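Long-range contacts in hypothetical leucine rich repeat protein (Pseudoflavonifractor capillosus, PDB 4OJU), which is of unknown function but, as a leucine-rich repeat segment of a longer protein that also carries S-layer homology domains, probably binds other proteins: residues 39-44 with 69-74; 9-14 with 43-48. One frame throughout, in Å; residues are numbered along the deposited sequence.

In the fold
Contact 1 and contact 2 follow one another along the chain: strand 38-40 pairs in parallel with strand 70-72, and the chain then runs through Pro42 into strand 44-46, which leans on the hairpin of strands 5-11 and 14-19. They share Ala43 and Ser44, and their centres lie about 13 Å apart. Tyr14 joins them, its OH packing 3.5 Å from Ala39 CA and its CE2 lying 3.8 Å from Pro42 CD. One ethanediol, probably from the crystallisation liquor, bonds Ser44, shared by both, and Thr46 of contact 2. Contact 1 is nearer the centre of the chain, contact 2 at the surface, and both lie away from the magnesium-binding residues Glu105, Asp112 and Asp137.

Contact 1: 39-44 with 69-74; sequences ADIPAS and TGVTVP. With EDO (1,2-ethanediol), chain E; EDO (1,2-ethanediol), chain G.
Ile41 lays its CB and CG2 against the ring of Pro74, the two side chains crossing at about a right angle with CB 3.6 Å from Pro74 CD. Its chain then turns the other way: with CG1 anti to the carbonyl carbon (chi1 -61°) and the tail extended, CD1 comes to 3.6 Å from Val71 CG2. Alongside, the backbones form a short parallel ladder. Ala39 N donates to Gly70 O, Thr72 N to Ala39 O, and Ile41 N reaches Thr72 O over a longer 3.3 Å. Past the ladder, the Pro74 ring sits against the backbone, its CG 3.4 Å from Ile41 O, and its CB meets Ala43 CB. On the face of Asp40 and Thr72 the two side chains run alongside each other, and a water links Asp40 OD1 to Thr72 OG1, which also bonds Tyr38 OH. Such parallel strands on successive turns of the chain are consistent with the leucine-rich repeat fold, with Ala39, Ile41 and Val71 buried. Strand 70-72 is the middle of three parallel strands, between 38-40 and 93-95; Phe63 and Tyr14, the latter from strand 14-19, pack on Ala39 and Ile41, while Phe85 and Val94 meet Val71.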
ATOM      1  N   ALA A  39      14.894  16.331 -15.881  1.00 27.15           N
ATOM      2  CA  ALA A  39      14.891  17.605 -15.154  1.00 25.35           C
ATOM      3  C   ALA A  39      16.169  17.758 -14.350  1.00 29.04           C
ATOM      4  O   ALA A  39      16.299  17.176 -13.273  1.00 28.56           O
ATOM      5  CB  ALA A  39      13.669  17.696 -14.249  1.00 24.73           C
ATOM      6  N   ASP A  40      17.144  18.494 -14.904  1.00 27.16           N
ATOM      7  CA  ASP A  40      18.411  18.762 -14.215  1.00 27.85           C
ATOM      8  C   ASP A  40      18.188  20.079 -13.496  1.00 31.73           C
ATOM      9  O   ASP A  40      18.353  21.137 -14.086  1.00 32.25           O
ATOM     10  CB  ASP A  40      19.584  18.789 -15.222  1.00 31.85           C
ATOM     11  CG  ASP A  40      20.979  18.790 -14.611  1.00 43.77           C
ATOM     12  OD1 ASP A  40      21.103  18.507 -13.390  1.00 43.38           O
ATOM     13  OD2 ASP A  40      21.945  19.054 -15.347  1.00 51.47           O
ATOM     14  N   ILE A  41      17.674  20.018 -12.269  1.00 27.32           N
ATOM     15  CA  ILE A  41      17.272  21.206 -11.514  1.00 26.10           C
ATOM     16  C   ILE A  41      18.485  22.062 -11.148  1.00 29.39           C
ATOM     17  O   ILE A  41      19.423  21.536 -10.549  1.00 27.44           O
ATOM     18  CB  ILE A  41      16.444  20.820 -10.246  1.00 27.75           C
ATOM     19  CG1 ILE A  41      15.144  20.071 -10.614  1.00 27.71           C
ATOM     20  CG2 ILE A  41      16.167  22.052  -9.374  1.00 27.44           C
ATOM     21  CD1 ILE A  41      14.408  19.379  -9.395  1.00 26.81           C
ATOM     22  N   PRO A  42      18.475  23.382 -11.461  1.00 29.46           N
ATOM     23  CA  PRO A  42      19.640  24.220 -11.093  1.00 30.00           C
ATOM     24  C   PRO A  42      19.763  24.374  -9.578  1.00 33.03           C
ATOM     25  O   PRO A  42      18.752  24.401  -8.867  1.00 31.13           O
ATOM     26  CB  PRO A  42      19.372  25.558 -11.778  1.00 32.33           C
ATOM     27  CG  PRO A  42      17.952  25.550 -12.158  1.00 36.44           C
ATOM     28  CD  PRO A  42      17.437  24.154 -12.177  1.00 31.41           C
ATOM     29  N   ALA A  43      21.008  24.439  -9.092  1.00 31.04           N
ATOM     30  CA  ALA A  43      21.316  24.610  -7.667  1.00 30.78           C
ATOM     31  C   ALA A  43      21.118  26.064  -7.224  1.00 30.00           C
ATOM     32  O   ALA A  43      21.040  26.342  -6.030  1.00 29.08           O
ATOM     33  CB  ALA A  43      22.755  24.189  -7.401  1.00 32.98           C
ATOM     34  N   SER A  44      21.100  26.991  -8.179  1.00 25.74           N
ATOM     35  CA  SER A  44      20.910  28.399  -7.864  1.00 26.49           C
ATOM     36  C   SER A  44      20.116  29.112  -8.961  1.00 30.91           C
ATOM     37  O   SER A  44      19.988  28.605 -10.074  1.00 31.75           O
ATOM     38  CB  SER A  44      22.249  29.098  -7.632  1.00 31.33           C
ATOM     39  OG  SER A  44      22.975  29.227  -8.838  1.00 41.81           O
ATOM     40  N   THR A  69      11.157  11.839 -16.990  1.00 25.53           N
ATOM     41  CA  THR A  69      11.654  10.461 -16.936  1.00 25.81           C
ATOM     42  C   THR A  69      12.740  10.342 -15.876  1.00 27.86           C
ATOM     43  O   THR A  69      13.000   9.257 -15.366  1.00 27.79           O
ATOM     44  CB  THR A  69      12.172  10.015 -18.304  1.00 34.56           C
ATOM     45  OG1 THR A  69      13.105  10.989 -18.776  1.00 36.53           O
ATOM     46  CG2 THR A  69      11.045   9.807 -19.324  1.00 29.92           C
ATOM     47  N   GLY A  70      13.382  11.452 -15.578  1.00 25.36           N
ATOM     48  CA  GLY A  70      14.463  11.504 -14.605  1.00 25.49           C
ATOM     49  C   GLY A  70      14.606  12.875 -13.992  1.00 27.95           C
ATOM     50  O   GLY A  70      14.146  13.867 -14.561  1.00 27.74           O
ATOM     51  N   VAL A  71      15.221  12.937 -12.820  1.00 23.99           N
ATOM     52  CA  VAL A  71      15.424  14.197 -12.135  1.00 23.21           C
ATOM     53  C   VAL A  71      16.687  14.155 -11.282  1.00 26.16           C
ATOM     54  O   VAL A  71      16.947  13.161 -10.606  1.00 23.87           O
ATOM     55  CB  VAL A  71      14.179  14.638 -11.286  1.00 25.06           C
ATOM     56  CG1 VAL A  71      13.842  13.637 -10.178  1.00 24.41           C
ATOM     57  CG2 VAL A  71      14.354  16.058 -10.707  1.00 24.23           C
ATOM     58  N   THR A  72      17.449  15.265 -11.306  1.00 23.18           N
ATOM     59  CA  THR A  72      18.552  15.502 -10.387  1.00 22.41           C
ATOM     60  C   THR A  72      18.095  16.622  -9.474  1.00 25.58           C
ATOM     61  O   THR A  72      17.781  17.710  -9.951  1.00 25.74           O
ATOM     62  CB  THR A  72      19.862  15.822 -11.084  1.00 28.47           C
ATOM     63  OG1 THR A  72      20.272  14.670 -11.804  1.00 31.04           O
ATOM     64  CG2 THR A  72      20.961  16.187 -10.095  1.00 31.92           C
ATOM     65  N   VAL A  73      18.000  16.337  -8.182  1.00 21.08           N
ATOM     66  CA  VAL A  73      17.681  17.302  -7.140  1.00 21.50           C
ATOM     67  C   VAL A  73      19.058  17.767  -6.627  1.00 29.19           C
ATOM     68  O   VAL A  73      19.807  16.936  -6.119  1.00 29.42           O
ATOM     69  CB  VAL A  73      16.775  16.683  -6.055  1.00 23.79           C
ATOM     70  CG1 VAL A  73      16.470  17.700  -4.962  1.00 23.40           C
ATOM     71  CG2 VAL A  73      15.484  16.138  -6.666  1.00 23.10           C
ATOM     72  N   PRO A  74      19.468  19.026  -6.876  1.00 27.28           N
ATOM     73  CA  PRO A  74      20.852  19.430  -6.556  1.00 28.68           C
ATOM     74  C   PRO A  74      21.120  19.522  -5.063  1.00 30.99           C
ATOM     75  O   PRO A  74      20.170  19.621  -4.284  1.00 27.92           O
ATOM     76  CB  PRO A  74      20.982  20.787  -7.242  1.00 30.75           C
ATOM     77  CG  PRO A  74      19.594  21.331  -7.202  1.00 32.70           C
ATOM     78  CD  PRO A  74      18.724  20.133  -7.500  1.00 28.36           C
TER
HETATM   79  C1  EDO E 201      23.237  22.515 -13.489  1.00 66.58           C
HETATM   80  O1  EDO E 201      22.635  21.486 -12.713  1.00 66.71           O
HETATM   81  C2  EDO E 201      22.269  22.972 -14.592  1.00 65.80           C
HETATM   82  O2  EDO E 201      20.973  23.099 -14.042  1.00 64.84           O
HETATM   83  C1  EDO G 203      22.919  30.639 -11.834  1.00 57.55           C
HETATM   84  O1  EDO G 203      21.991  31.061 -10.849  1.00 55.26           O
HETATM   85  C2  EDO G 203      22.225  30.589 -13.207  1.00 59.67           C
HETATM   86  O2  EDO G 203      21.713  31.881 -13.503  1.00 61.31           O
HETATM   87  O   HOH W   1      22.639  15.722 -13.156  1.00 70.06           O

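Contact 2: 9-14 with 43-48; sequences VQVGPY and ASVTDE. With EDO (1,2-ethanediol), chain G.
Val9 meets Val45 where a β-hairpin, strands 5-11 and 14-19, packs against strand 44-46 at the N-terminal end of the leucine-rich repeat stack. Starting at the root of Val9, CB lies 3.9 Å from Val45 CG2. The branch CG1, set anti to the backbone N (chi1 178°), goes further in and is 3.6 Å from the same methyl, and it also comes within van der Waals range of Thr46 O. The other branch, CG2, lies near both Thr46 O and Asp47 CA, 4.1 Å from the latter. Val9 and Val45 pass flank to flank, pointing opposite ways, whereas Val11 meets Val45 at a slant, its CG2 3.9 Å from Val45 CG2. That one methyl of Val45 is therefore touched by both Val9 and Val11. No hydrogen bond joins the two segments: strands 9-11 and 44-46 run at 115° to each other with their axes 8.1 Å apart, and the contact consists of valine methyls against Val45 and against the backbone of Thr46 and Asp47. Phe16 of strand 14-19 packs on both Val11 and Val45, and Ile18 on Val9 and Asp47. Asp47 OD2 turns off to Tyr53 OH, and strand 44-46 pairs antiparallel with strand 52-58. The hairpin closes with a type II' turn from Val11 to Tyr14, Gly12 taking positive phi at its second position. Just before the turn, the Gln10 side chain folds forward, and its NE2 donates to Gly12 O at 2.9 Å, an almost straight bond (168°) with the oxygen close to the plane of the Gln10 amide.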
ATOM      1  N   VAL A   9      11.184  34.240 -10.609  1.00 27.52           N
ATOM      2  CA  VAL A   9      12.099  34.132 -11.735  1.00 27.89           C
ATOM      3  C   VAL A   9      11.762  32.885 -12.548  1.00 30.96           C
ATOM      4  O   VAL A   9      11.536  31.811 -11.980  1.00 29.62           O
ATOM      5  CB  VAL A   9      13.584  34.144 -11.267  1.00 31.97           C
ATOM      6  CG1 VAL A   9      14.543  33.993 -12.446  1.00 32.50           C
ATOM      7  CG2 VAL A   9      13.918  35.439 -10.523  1.00 32.24           C
ATOM      8  N   GLN A  10      11.715  33.041 -13.869  1.00 26.66           N
ATOM      9  CA  GLN A  10      11.515  31.934 -14.796  1.00 27.42           C
ATOM     10  C   GLN A  10      12.858  31.588 -15.461  1.00 32.20           C
ATOM     11  O   GLN A  10      13.522  32.485 -15.988  1.00 30.41           O
ATOM     12  CB  GLN A  10      10.451  32.283 -15.857  1.00 29.72           C
ATOM     13  CG  GLN A  10      10.029  31.085 -16.714  1.00 31.80           C
ATOM     14  CD  GLN A  10       9.147  30.115 -15.975  1.00 39.35           C
ATOM     15  OE1 GLN A  10       8.424  30.473 -15.038  1.00 29.17           O
ATOM     16  NE2 GLN A  10       9.176  28.854 -16.388  1.00 35.12           N
ATOM     17  N   VAL A  11      13.272  30.300 -15.392  1.00 29.84           N
ATOM     18  CA  VAL A  11      14.508  29.791 -16.009  1.00 30.92           C
ATOM     19  C   VAL A  11      14.091  28.610 -16.831  1.00 33.26           C
ATOM     20  O   VAL A  11      13.880  27.529 -16.281  1.00 31.35           O
ATOM     21  CB  VAL A  11      15.648  29.428 -15.007  1.00 34.63           C
ATOM     22  CG1 VAL A  11      16.925  29.049 -15.754  1.00 35.65           C
ATOM     23  CG2 VAL A  11      15.927  30.565 -14.030  1.00 34.43           C
ATOM     24  N   GLY A  12      13.903  28.835 -18.129  1.00 31.10           N
ATOM     25  CA  GLY A  12      13.411  27.791 -19.027  1.00 30.34           C
ATOM     26  C   GLY A  12      12.103  27.209 -18.509  1.00 32.56           C
ATOM     27  O   GLY A  12      11.146  27.963 -18.299  1.00 31.09           O
ATOM     28  N   PRO A  13      12.034  25.890 -18.191  1.00 28.64           N
ATOM     29  CA  PRO A  13      10.762  25.326 -17.713  1.00 27.94           C
ATOM     30  C   PRO A  13      10.514  25.536 -16.213  1.00 30.66           C
ATOM     31  O   PRO A  13       9.456  25.167 -15.709  1.00 29.45           O
ATOM     32  CB  PRO A  13      10.919  23.837 -18.023  1.00 29.82           C
ATOM     33  CG  PRO A  13      12.376  23.583 -17.806  1.00 34.11           C
ATOM     34  CD  PRO A  13      13.066  24.841 -18.332  1.00 30.81           C
ATOM     35  N   TYR A  14      11.491  26.117 -15.502  1.00 26.80           N
ATOM     36  CA  TYR A  14      11.395  26.276 -14.051  1.00 25.79           C
ATOM     37  C   TYR A  14      10.922  27.639 -13.599  1.00 28.07           C
ATOM     38  O   TYR A  14      11.452  28.667 -14.045  1.00 26.31           O
ATOM     39  CB  TYR A  14      12.775  26.041 -13.414  1.00 26.38           C
ATOM     40  CG  TYR A  14      13.390  24.714 -13.757  1.00 27.24           C
ATOM     41  CD1 TYR A  14      12.898  23.533 -13.210  1.00 27.57           C
ATOM     42  CD2 TYR A  14      14.468  24.631 -14.636  1.00 28.86           C
ATOM     43  CE1 TYR A  14      13.462  22.300 -13.525  1.00 25.58           C
ATOM     44  CE2 TYR A  14      15.030  23.403 -14.969  1.00 29.98           C
ATOM     45  CZ  TYR A  14      14.531  22.243 -14.397  1.00 30.81           C
ATOM     46  OH  TYR A  14      15.059  21.024 -14.715  1.00 30.38           O
ATOM     47  N   ALA A  43      21.008  24.439  -9.092  1.00 31.04           N
ATOM     48  CA  ALA A  43      21.316  24.610  -7.667  1.00 30.78           C
ATOM     49  C   ALA A  43      21.118  26.064  -7.224  1.00 30.00           C
ATOM     50  O   ALA A  43      21.040  26.342  -6.030  1.00 29.08           O
ATOM     51  CB  ALA A  43      22.755  24.189  -7.401  1.00 32.98           C
ATOM     52  N   SER A  44      21.100  26.991  -8.179  1.00 25.74           N
ATOM     53  CA  SER A  44      20.910  28.399  -7.864  1.00 26.49           C
ATOM     54  C   SER A  44      20.116  29.112  -8.961  1.00 30.91           C
ATOM     55  O   SER A  44      19.988  28.605 -10.074  1.00 31.75           O
ATOM     56  CB  SER A  44      22.249  29.098  -7.632  1.00 31.33           C
ATOM     57  OG  SER A  44      22.975  29.227  -8.838  1.00 41.81           O
ATOM     58  N   VAL A  45      19.564  30.274  -8.624  1.00 27.90           N
ATOM     59  CA  VAL A  45      18.781  31.100  -9.547  1.00 28.14           C
ATOM     60  C   VAL A  45      19.231  32.559  -9.360  1.00 31.90           C
ATOM     61  O   VAL A  45      19.559  32.965  -8.243  1.00 30.14           O
ATOM     62  CB  VAL A  45      17.247  30.876  -9.378  1.00 31.36           C
ATOM     63  CG1 VAL A  45      16.787  31.149  -7.958  1.00 30.62           C
ATOM     64  CG2 VAL A  45      16.438  31.695 -10.371  1.00 31.41           C
ATOM     65  N   THR A  46      19.322  33.302 -10.471  1.00 29.70           N
ATOM     66  CA  THR A  46      19.770  34.696 -10.485  1.00 31.05           C
ATOM     67  C   THR A  46      18.575  35.606 -10.720  1.00 36.38           C
ATOM     68  O   THR A  46      17.790  35.357 -11.640  1.00 34.33           O
ATOM     69  CB  THR A  46      20.836  34.848 -11.576  1.00 37.77           C
ATOM     70  OG1 THR A  46      21.903  33.947 -11.307  1.00 34.37           O
ATOM     71  CG2 THR A  46      21.384  36.261 -11.710  1.00 36.99           C
ATOM     72  N   ASP A  47      18.440  36.666  -9.898  1.00 36.10           N
ATOM     73  CA  ASP A  47      17.346  37.625 -10.065  1.00 37.18           C
ATOM     74  C   ASP A  47      17.724  38.671 -11.122  1.00 41.67           C
ATOM     75  O   ASP A  47      18.822  38.602 -11.690  1.00 40.44           O
ATOM     76  CB  ASP A  47      16.922  38.272  -8.726  1.00 38.92           C
ATOM     77  CG  ASP A  47      17.906  39.183  -8.006  1.00 42.06           C
ATOM     78  OD1 ASP A  47      18.905  39.630  -8.647  1.00 41.42           O
ATOM     79  OD2 ASP A  47      17.673  39.471  -6.810  1.00 42.75           O
ATOM     80  N   GLU A  48      16.819  39.625 -11.397  1.00 40.07           N
ATOM     81  CA  GLU A  48      17.032  40.670 -12.418  1.00 41.79           C
ATOM     82  C   GLU A  48      18.273  41.544 -12.147  1.00 46.14           C
ATOM     83  O   GLU A  48      18.856  42.054 -13.101  1.00 47.87           O
ATOM     84  CB  GLU A  48      15.778  41.548 -12.599  1.00 43.88           C
ATOM     85  CG  GLU A  48      15.338  42.324 -11.362  1.00 62.09           C
ATOM     86  CD  GLU A  48      13.888  42.781 -11.337  1.00 95.71           C
ATOM     87  OE1 GLU A  48      13.387  43.289 -12.368  1.00 84.90           O
ATOM     88  OE2 GLU A  48      13.264  42.675 -10.256  1.00100.80           O
TER
HETATM   89  C1  EDO G 203      22.919  30.639 -11.834  1.00 57.55           C
HETATM   90  O1  EDO G 203      21.991  31.061 -10.849  1.00 55.26           O
HETATM   91  C2  EDO G 203      22.225  30.589 -13.207  1.00 59.67           C
HETATM   92  O2  EDO G 203      21.713  31.881 -13.503  1.00 61.31           O